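Local structure of importin subunit beta-1 (5OWU) at residues Asp398-Lys402 against Val403-Tyr407; Leu371-Val374 against Glu375-Thr379; Leu29-Leu32 against Ser33-Phe37. The protein carries proteins into the nucleus in partnership with importin alpha, the adaptor that recognises the classical nuclear localization signal of the cargo. All blocks are in the same frame, centred on the assembly; numbering follows the deposited sequence.

Contact 1: Asp398-Lys402 against Val403-Tyr407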
loop_
_atom_site.group_PDB
_atom_site.type_symbol
_atom_site.label_atom_id
_atom_site.label_comp_id
_atom_site.label_asym_id
_atom_site.label_seq_id
_atom_site.Cartn_x
_atom_site.Cartn_y
_atom_site.Cartn_z
ATOM N N ASP A 398 10.653 16.140 -12.071
ATOM C CA ASP A 398 9.206 16.033 -11.973
ATOM C C ASP A 398 8.749 17.205 -11.117
ATOM O O ASP A 398 9.110 17.293 -9.939
ATOM C CB ASP A 398 8.811 14.678 -11.379
ATOM C CG ASP A 398 7.317 14.505 -11.237
ATOM O OD1 ASP A 398 6.553 15.293 -11.829
ATOM O OD2 ASP A 398 6.913 13.565 -10.527
ATOM N N GLY A 399 8.001 18.124 -11.724
ATOM C CA GLY A 399 7.510 19.296 -11.038
ATOM C C GLY A 399 7.545 20.549 -11.893
ATOM O O GLY A 399 6.507 21.139 -12.206
ATOM N N PRO A 400 8.741 20.997 -12.270
ATOM C CA PRO A 400 8.849 22.212 -13.093
ATOM C C PRO A 400 8.190 22.030 -14.453
ATOM O O PRO A 400 7.877 20.920 -14.884
ATOM C CB PRO A 400 10.363 22.424 -13.221
ATOM C CG PRO A 400 10.960 21.685 -12.064
ATOM C CD PRO A 400 10.064 20.493 -11.856
ATOM N N ASP A 401 7.986 23.149 -15.151
ATOM C CA ASP A 401 7.294 23.081 -16.429
ATOM C C ASP A 401 8.229 22.560 -17.529
ATOM O O ASP A 401 9.429 22.344 -17.328
ATOM C CB ASP A 401 6.680 24.446 -16.791
ATOM C CG ASP A 401 7.715 25.522 -17.129
ATOM O OD1 ASP A 401 8.754 25.207 -17.739
ATOM O OD2 ASP A 401 7.454 26.709 -16.812
ATOM N N LYS A 402 7.644 22.336 -18.707
ATOM C CA LYS A 402 8.375 21.720 -19.810
ATOM C C LYS A 402 9.475 22.637 -20.338
ATOM O O LYS A 402 10.565 22.172 -20.684
ATOM C CB LYS A 402 7.397 21.354 -20.926
ATOM C CG LYS A 402 8.005 20.599 -22.092
ATOM C CD LYS A 402 6.930 20.166 -23.088
ATOM C CE LYS A 402 7.532 19.390 -24.255
ATOM N NZ LYS A 402 6.494 18.779 -25.144
ATOM N N VAL A 403 9.206 23.938 -20.418
ATOM C CA VAL A 403 10.184 24.882 -20.960
ATOM C C VAL A 403 11.470 24.846 -20.142
ATOM O O VAL A 403 12.569 24.674 -20.683
ATOM C CB VAL A 403 9.576 26.296 -21.019
ATOM C CG1 VAL A 403 10.638 27.353 -21.286
ATOM C CG2 VAL A 403 8.530 26.352 -22.113
ATOM N N GLN A 404 11.344 24.982 -18.818
ATOM C CA GLN A 404 12.515 24.998 -17.943
ATOM C C GLN A 404 13.265 23.670 -17.997
ATOM O O GLN A 404 14.489 23.633 -18.194
ATOM C CB GLN A 404 12.082 25.300 -16.507
ATOM C CG GLN A 404 11.321 26.622 -16.330
ATOM C CD GLN A 404 12.228 27.845 -16.401
ATOM O OE1 GLN A 404 13.420 27.772 -16.094
ATOM N NE2 GLN A 404 11.659 28.980 -16.801
ATOM N N ARG A 405 12.545 22.565 -17.798
ATOM C CA ARG A 405 13.190 21.258 -17.807
ATOM C C ARG A 405 13.926 21.026 -19.121
ATOM O O ARG A 405 15.096 20.645 -19.128
ATOM C CB ARG A 405 12.156 20.158 -17.558
ATOM C CG ARG A 405 11.841 19.922 -16.088
ATOM C CD ARG A 405 10.739 18.884 -15.902
ATOM N NE ARG A 405 9.529 19.253 -16.626
ATOM C CZ ARG A 405 8.473 18.465 -16.774
ATOM N NH1 ARG A 405 8.471 17.250 -16.247
ATOM N NH2 ARG A 405 7.418 18.898 -17.455
ATOM N N THR A 406 13.255 21.262 -20.246
ATOM C CA THR A 406 13.882 21.044 -21.546
ATOM C C THR A 406 15.144 21.881 -21.692
ATOM O O THR A 406 16.173 21.395 -22.192
ATOM C CB THR A 406 12.886 21.374 -22.663
ATOM O OG1 THR A 406 11.740 20.525 -22.541
ATOM C CG2 THR A 406 13.518 21.179 -24.038
ATOM N N TYR A 407 15.082 23.145 -21.260
ATOM C CA TYR A 407 16.251 24.012 -21.355
ATOM C C TYR A 407 17.417 23.444 -20.554
ATOM O O TYR A 407 18.540 23.312 -21.067
ATOM C CB TYR A 407 15.905 25.427 -20.880
ATOM C CG TYR A 407 17.087 26.357 -20.970
ATOM C CD1 TYR A 407 17.424 26.971 -22.175
ATOM C CD2 TYR A 407 17.889 26.602 -19.862
ATOM C CE1 TYR A 407 18.520 27.816 -22.268
ATOM C CE2 TYR A 407 18.991 27.445 -19.948
ATOM C CZ TYR A 407 19.300 28.050 -21.152
ATOM O OH TYR A 407 20.399 28.893 -21.244
#

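Contact 2: Leu371-Val374 against Glu375-Thr379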
loop_
_atom_site.group_PDB
_atom_site.type_symbol
_atom_site.label_atom_id
_atom_site.label_comp_id
_atom_site.label_asym_id
_atom_site.label_seq_id
_atom_site.Cartn_x
_atom_site.Cartn_y
_atom_site.Cartn_z
ATOM N N LEU A 371 19.787 24.060 -9.303
ATOM C CA LEU A 371 20.701 24.245 -10.423
ATOM C C LEU A 371 22.013 24.863 -9.963
ATOM O O LEU A 371 23.087 24.521 -10.478
ATOM C CB LEU A 371 20.042 25.105 -11.501
ATOM C CG LEU A 371 18.875 24.427 -12.221
ATOM C CD1 LEU A 371 18.149 25.421 -13.114
ATOM C CD2 LEU A 371 19.365 23.212 -13.029
ATOM N N GLU A 372 21.955 25.766 -8.981
ATOM C CA GLU A 372 23.192 26.309 -8.429
ATOM C C GLU A 372 24.041 25.203 -7.810
ATOM O O GLU A 372 25.247 25.099 -8.080
ATOM C CB GLU A 372 22.876 27.396 -7.397
ATOM C CG GLU A 372 24.083 28.252 -7.032
ATOM C CD GLU A 372 23.816 29.196 -5.873
ATOM O OE1 GLU A 372 22.636 29.538 -5.633
ATOM O OE2 GLU A 372 24.794 29.587 -5.199
ATOM N N PHE A 373 23.423 24.357 -6.978
ATOM C CA PHE A 373 24.145 23.233 -6.378
ATOM C C PHE A 373 24.743 22.309 -7.445
ATOM O O PHE A 373 25.915 21.908 -7.363
ATOM C CB PHE A 373 23.191 22.471 -5.460
ATOM C CG PHE A 373 23.818 21.318 -4.751
ATOM C CD1 PHE A 373 24.482 21.510 -3.551
ATOM C CD2 PHE A 373 23.732 20.036 -5.273
ATOM C CE1 PHE A 373 25.054 20.447 -2.887
ATOM C CE2 PHE A 373 24.308 18.968 -4.612
ATOM C CZ PHE A 373 24.973 19.178 -3.417
ATOM N N VAL A 374 23.947 21.960 -8.457
ATOM C CA VAL A 374 24.421 21.080 -9.522
ATOM C C VAL A 374 25.648 21.684 -10.190
ATOM O O VAL A 374 26.689 21.028 -10.328
ATOM C CB VAL A 374 23.297 20.816 -10.542
ATOM C CG1 VAL A 374 23.810 20.004 -11.732
ATOM C CG2 VAL A 374 22.149 20.096 -9.888
ATOM N N GLU A 375 25.541 22.950 -10.610
ATOM C CA GLU A 375 26.658 23.633 -11.260
ATOM C C GLU A 375 27.894 23.625 -10.375
ATOM O O GLU A 375 29.011 23.410 -10.855
ATOM C CB GLU A 375 26.259 25.071 -11.610
ATOM C CG GLU A 375 27.391 25.928 -12.188
ATOM C CD GLU A 375 26.957 27.353 -12.504
ATOM O OE1 GLU A 375 26.494 28.064 -11.583
ATOM O OE2 GLU A 375 27.076 27.760 -13.678
ATOM N N GLN A 376 27.711 23.832 -9.072
ATOM C CA GLN A 376 28.861 23.891 -8.180
ATOM C C GLN A 376 29.522 22.529 -8.005
ATOM O O GLN A 376 30.728 22.464 -7.743
ATOM C CB GLN A 376 28.444 24.444 -6.814
ATOM C CG GLN A 376 29.457 25.390 -6.196
ATOM C CD GLN A 376 29.560 26.701 -6.956
ATOM O OE1 GLN A 376 28.601 27.478 -7.014
ATOM N NE2 GLN A 376 30.720 26.948 -7.557
ATOM N N ASN A 377 28.772 21.430 -8.150
ATOM C CA ASN A 377 29.272 20.136 -7.702
ATOM C C ASN A 377 29.433 19.073 -8.782
ATOM O O ASN A 377 30.095 18.062 -8.525
ATOM C CB ASN A 377 28.365 19.590 -6.589
ATOM C CG ASN A 377 28.502 20.382 -5.308
ATOM O OD1 ASN A 377 29.473 20.220 -4.573
ATOM N ND2 ASN A 377 27.544 21.263 -5.047
ATOM N N ILE A 378 28.891 19.264 -9.984
ATOM C CA ILE A 378 28.917 18.167 -10.943
ATOM C C ILE A 378 30.333 17.878 -11.442
ATOM O O ILE A 378 30.596 16.766 -11.921
ATOM C CB ILE A 378 27.938 18.468 -12.093
ATOM C CG1 ILE A 378 27.703 17.223 -12.938
ATOM C CG2 ILE A 378 28.439 19.620 -12.950
ATOM C CD1 ILE A 378 26.380 17.237 -13.635
ATOM N N THR A 379 31.262 18.834 -11.314
ATOM C CA THR A 379 32.664 18.644 -11.682
ATOM C C THR A 379 33.595 18.665 -10.473
ATOM O O THR A 379 34.812 18.785 -10.640
ATOM C CB THR A 379 33.115 19.705 -12.688
ATOM O OG1 THR A 379 32.896 21.011 -12.143
ATOM C CG2 THR A 379 32.368 19.560 -14.004
#

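Contact 3: Leu29-Leu32 against Ser33-Phe37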
loop_
_atom_site.group_PDB
_atom_site.type_symbol
_atom_site.label_atom_id
_atom_site.label_comp_id
_atom_site.label_asym_id
_atom_site.label_seq_id
_atom_site.Cartn_x
_atom_site.Cartn_y
_atom_site.Cartn_z
ATOM N N LEU A 29 -8.924 -24.417 27.335
ATOM C CA LEU A 29 -9.020 -22.988 27.627
ATOM C C LEU A 29 -10.077 -22.320 26.757
ATOM O O LEU A 29 -10.953 -21.602 27.260
ATOM C CB LEU A 29 -7.658 -22.324 27.430
ATOM C CG LEU A 29 -6.606 -22.704 28.470
ATOM C CD1 LEU A 29 -5.226 -22.293 27.994
ATOM C CD2 LEU A 29 -6.920 -22.072 29.814
ATOM N N LYS A 30 -10.013 -22.541 25.441
ATOM C CA LYS A 30 -11.029 -21.969 24.560
ATOM C C LYS A 30 -12.424 -22.453 24.948
ATOM O O LYS A 30 -13.395 -21.684 24.918
ATOM C CB LYS A 30 -10.715 -22.325 23.106
ATOM C CG LYS A 30 -11.607 -21.643 22.075
ATOM C CD LYS A 30 -11.289 -20.162 21.932
ATOM C CE LYS A 30 -12.148 -19.517 20.850
ATOM N NZ LYS A 30 -11.974 -18.034 20.790
ATOM N N LYS A 31 -12.539 -23.720 25.337
ATOM C CA LYS A 31 -13.840 -24.271 25.699
ATOM C C LYS A 31 -14.395 -23.594 26.942
ATOM O O LYS A 31 -15.603 -23.347 27.029
ATOM C CB LYS A 31 -13.733 -25.781 25.918
ATOM C CG LYS A 31 -14.904 -26.406 26.687
ATOM C CD LYS A 31 -14.618 -27.867 27.015
ATOM C CE LYS A 31 -15.622 -28.424 28.018
ATOM N NZ LYS A 31 -17.021 -28.371 27.510
ATOM N N LEU A 32 -13.546 -23.304 27.925
ATOM C CA LEU A 32 -14.043 -22.567 29.080
ATOM C C LEU A 32 -14.435 -21.146 28.689
ATOM O O LEU A 32 -15.445 -20.620 29.175
ATOM C CB LEU A 32 -13.007 -22.549 30.201
ATOM C CG LEU A 32 -13.493 -21.846 31.478
ATOM C CD1 LEU A 32 -14.693 -22.573 32.080
ATOM C CD2 LEU A 32 -12.381 -21.715 32.510
ATOM N N SER A 33 -13.667 -20.504 27.806
ATOM C CA SER A 33 -14.058 -19.163 27.379
ATOM C C SER A 33 -15.415 -19.183 26.694
ATOM O O SER A 33 -16.175 -18.215 26.800
ATOM C CB SER A 33 -13.011 -18.557 26.446
ATOM O OG SER A 33 -13.243 -18.912 25.094
ATOM N N ASN A 34 -15.744 -20.272 25.997
ATOM C CA ASN A 34 -17.051 -20.348 25.352
ATOM C C ASN A 34 -18.158 -20.723 26.333
ATOM O O ASN A 34 -19.272 -20.194 26.246
ATOM C CB ASN A 34 -17.019 -21.351 24.202
ATOM C CG ASN A 34 -18.403 -21.649 23.666
ATOM O OD1 ASN A 34 -18.991 -20.836 22.949
ATOM N ND2 ASN A 34 -18.942 -22.814 24.025
ATOM N N ASP A 35 -17.882 -21.628 27.271
ATOM C CA ASP A 35 -18.950 -22.163 28.111
ATOM C C ASP A 35 -19.235 -21.261 29.299
ATOM O O ASP A 35 -20.386 -21.156 29.727
ATOM C CB ASP A 35 -18.599 -23.566 28.614
ATOM C CG ASP A 35 -18.455 -24.572 27.494
ATOM O OD1 ASP A 35 -19.014 -24.339 26.400
ATOM O OD2 ASP A 35 -17.780 -25.595 27.720
ATOM N N ASN A 36 -18.202 -20.613 29.856
ATOM C CA ASN A 36 -18.380 -19.769 31.037
ATOM C C ASN A 36 -17.401 -18.592 30.933
ATOM O O ASN A 36 -16.371 -18.530 31.607
ATOM C CB ASN A 36 -18.168 -20.558 32.328
ATOM C CG ASN A 36 -18.585 -19.775 33.566
ATOM O OD1 ASN A 36 -18.837 -18.574 33.503
ATOM N ND2 ASN A 36 -18.649 -20.459 34.705
ATOM N N PHE A 37 -17.746 -17.621 30.089
ATOM C CA PHE A 37 -16.839 -16.503 29.875
ATOM C C PHE A 37 -16.585 -15.739 31.168
ATOM O O PHE A 37 -15.463 -15.296 31.417
ATOM C CB PHE A 37 -17.384 -15.559 28.805
ATOM C CG PHE A 37 -16.417 -14.474 28.431
ATOM C CD1 PHE A 37 -15.285 -14.774 27.700
ATOM C CD2 PHE A 37 -16.623 -13.164 28.831
ATOM C CE1 PHE A 37 -14.378 -13.781 27.360
ATOM C CE2 PHE A 37 -15.720 -12.169 28.496
ATOM C CZ PHE A 37 -14.600 -12.479 27.766
#

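Contact 1: Asp398-Lys402 against Val403-Tyr407
Asp401 sits at the N-cap of helix 402-418, the first helix of HEAT 10, and its OD1 makes a capping bond with Gln404 N, nearly straight and 2.8 Å long. With CG set between the backbone N and the carbonyl carbon (chi1 69°), the short aspartate side chain folds back over the first turn. Its negative charge would also be favourable beside the N-terminal end of the helix dipole. Asp401 OD2 turns to Asn364, tying the cap to the loop before helix 367-377.

Two backbone carbonyls, of Asp401 and Lys402, each accept two donors. Asp401 O receives Arg405 N in the regular helical way and Arg405 NE at 3.2 Å; NE stands above the carbonyl plane, although the oxygen lies close to the guanidinium plane. Pro400 O lies over a guanidinium face without bonding. Arginine suits this place because its chain, bent at chi3 (-56°), can turn back past the helix start while NH1 reaches Met397 O. Lys402 O is shared by Thr406 N, at 2.9 Å, and Thr406 OG1, from opposite faces of its plane; threonine suits here because its hydroxyl can return to the carbonyl four residues back. The extended Lys402 side chain runs alongside, pointing the same way.

Apolar contact is slight. Pro400, with no N-H to satisfy, suits this buried place before the cap; it packs on Ile366 and Leu367, and its CB lies 4.1 Å from Arg405 CG.

Contact 2: Leu371-Val374 against Glu375-Thr379
The last turns of helix 367-377 carry this contact, where Asn377 N departs from the regular spacing and its side chain takes over much of the bonding to Phe373 O. Asn377 ND2 donates to Phe373 O at 2.9 Å, tilted somewhat from the carbonyl plane. The main-chain N of Asn377 has only a weak bond to that oxygen, since its N-H...O angle is 124°, and it also donates to Val374 O, one residue later. Val374 O thus has two donors: Ile378 N approaches nearly end-on at 2.8 Å, whereas Asn377 N stands above the carbonyl plane. Earlier in the helix the pattern is regular, with Glu375 N bonded to Leu371 O and Gln376 N to Glu372 O.

This is the first helix of HEAT 9, and it packs against its partner, helix 383-395. The Phe373 side chain touches Ala388 there, whose small size is consistent with close packing of the helices. Over one ring face lies the amide nitrogen of Asn377, 3.4 Å from Phe373 CE1 and displaced toward the rim; ring and amide planes are 38° apart. Phe373 CG is anti to the backbone N (chi1 -178°), which places the ring beneath that amide. Asparagine fits the position because its two ends do different work: while ND2 serves the carbonyl, OD1 accepts from Asn385 on the partner helix.

Val374 and Ile378, four residues apart, meet through Val374 CG1 and Ile378 CD1 (4.2 Å). Their branched apolar chains fill the interface with helix 383-395, Val374 packing on Phe393 and Ile378 on Ala389.

Contact 3: Leu29-Leu32 against Ser33-Phe37
Lys30 O is gripped twice, by Ser33 OG at 2.8 Å and by Asn34 N at 2.9 Å, near the C-terminal end of helix 19-35 in HEAT 1. Ser33 OG sits between its own backbone N and carbonyl carbon (chi1 87°), from where it bends back to the preceding turn. Serine suits this buried site: it is small enough to fit against Phe40 of helix 37-48, and its hydroxyl is satisfied by the helix's own carbonyl.

Ordinary helical bonds run alongside, from Ser33 N to Leu29 O and from Asp35 N to Lys31 O. The final one, Asn36 N to Leu32 O at 2.8 Å, reaches the first residue to leave helical geometry. Asn36 is also the N-cap of helix 37-48, since its OD1 accepts from Gln39 N; a short amide side chain can thus serve the junction between two HEAT repeats.

On the exposed side a salt bridge joins residues four apart, a natural spacing along a helix. Lys31 NZ meets Asp35 OD2 at 2.9 Å, nearly along the C-O axis of the carboxylate. The lysine chain stays extended until chi4 (60°), where it turns its ammonium to the aspartate, and CG of Lys31 passes 3.2 Å from the same OD2. Asn34 ND2 adds only a weak bond to Asp35 OD1.

Elsewhere on the helix, Leu29 and Leu32 bring apolar bulk against Phe6 of helix 3-15. Leu32 runs beside Asn36, with Leu32 CD1 4.0 Å from Asn36 CB.

Overall arrangement
Along the chain contact 3 comes first, then contact 2, then contact 1, each a local arrangement at or near a helix end of the HEAT superhelix. Contact 2 lies in HEAT 9, and contact 1 runs from the following loop into the start of HEAT 10; their centres are about 18 Å apart and their nearest atoms about 6 Å, without touching. Helix 402-418 links their surroundings, since Leu371 and Ile378 pack on its Tyr408 and Ser415. Contact 3, where HEAT 1 passes into HEAT 2, lies across the chain's centre, about 67 Å from contact 1 and about 70 Å from contact 2 between centres. Such caps and helix ends recur along the stacked repeats, which form the curved scaffold that binds partners such as importin alpha.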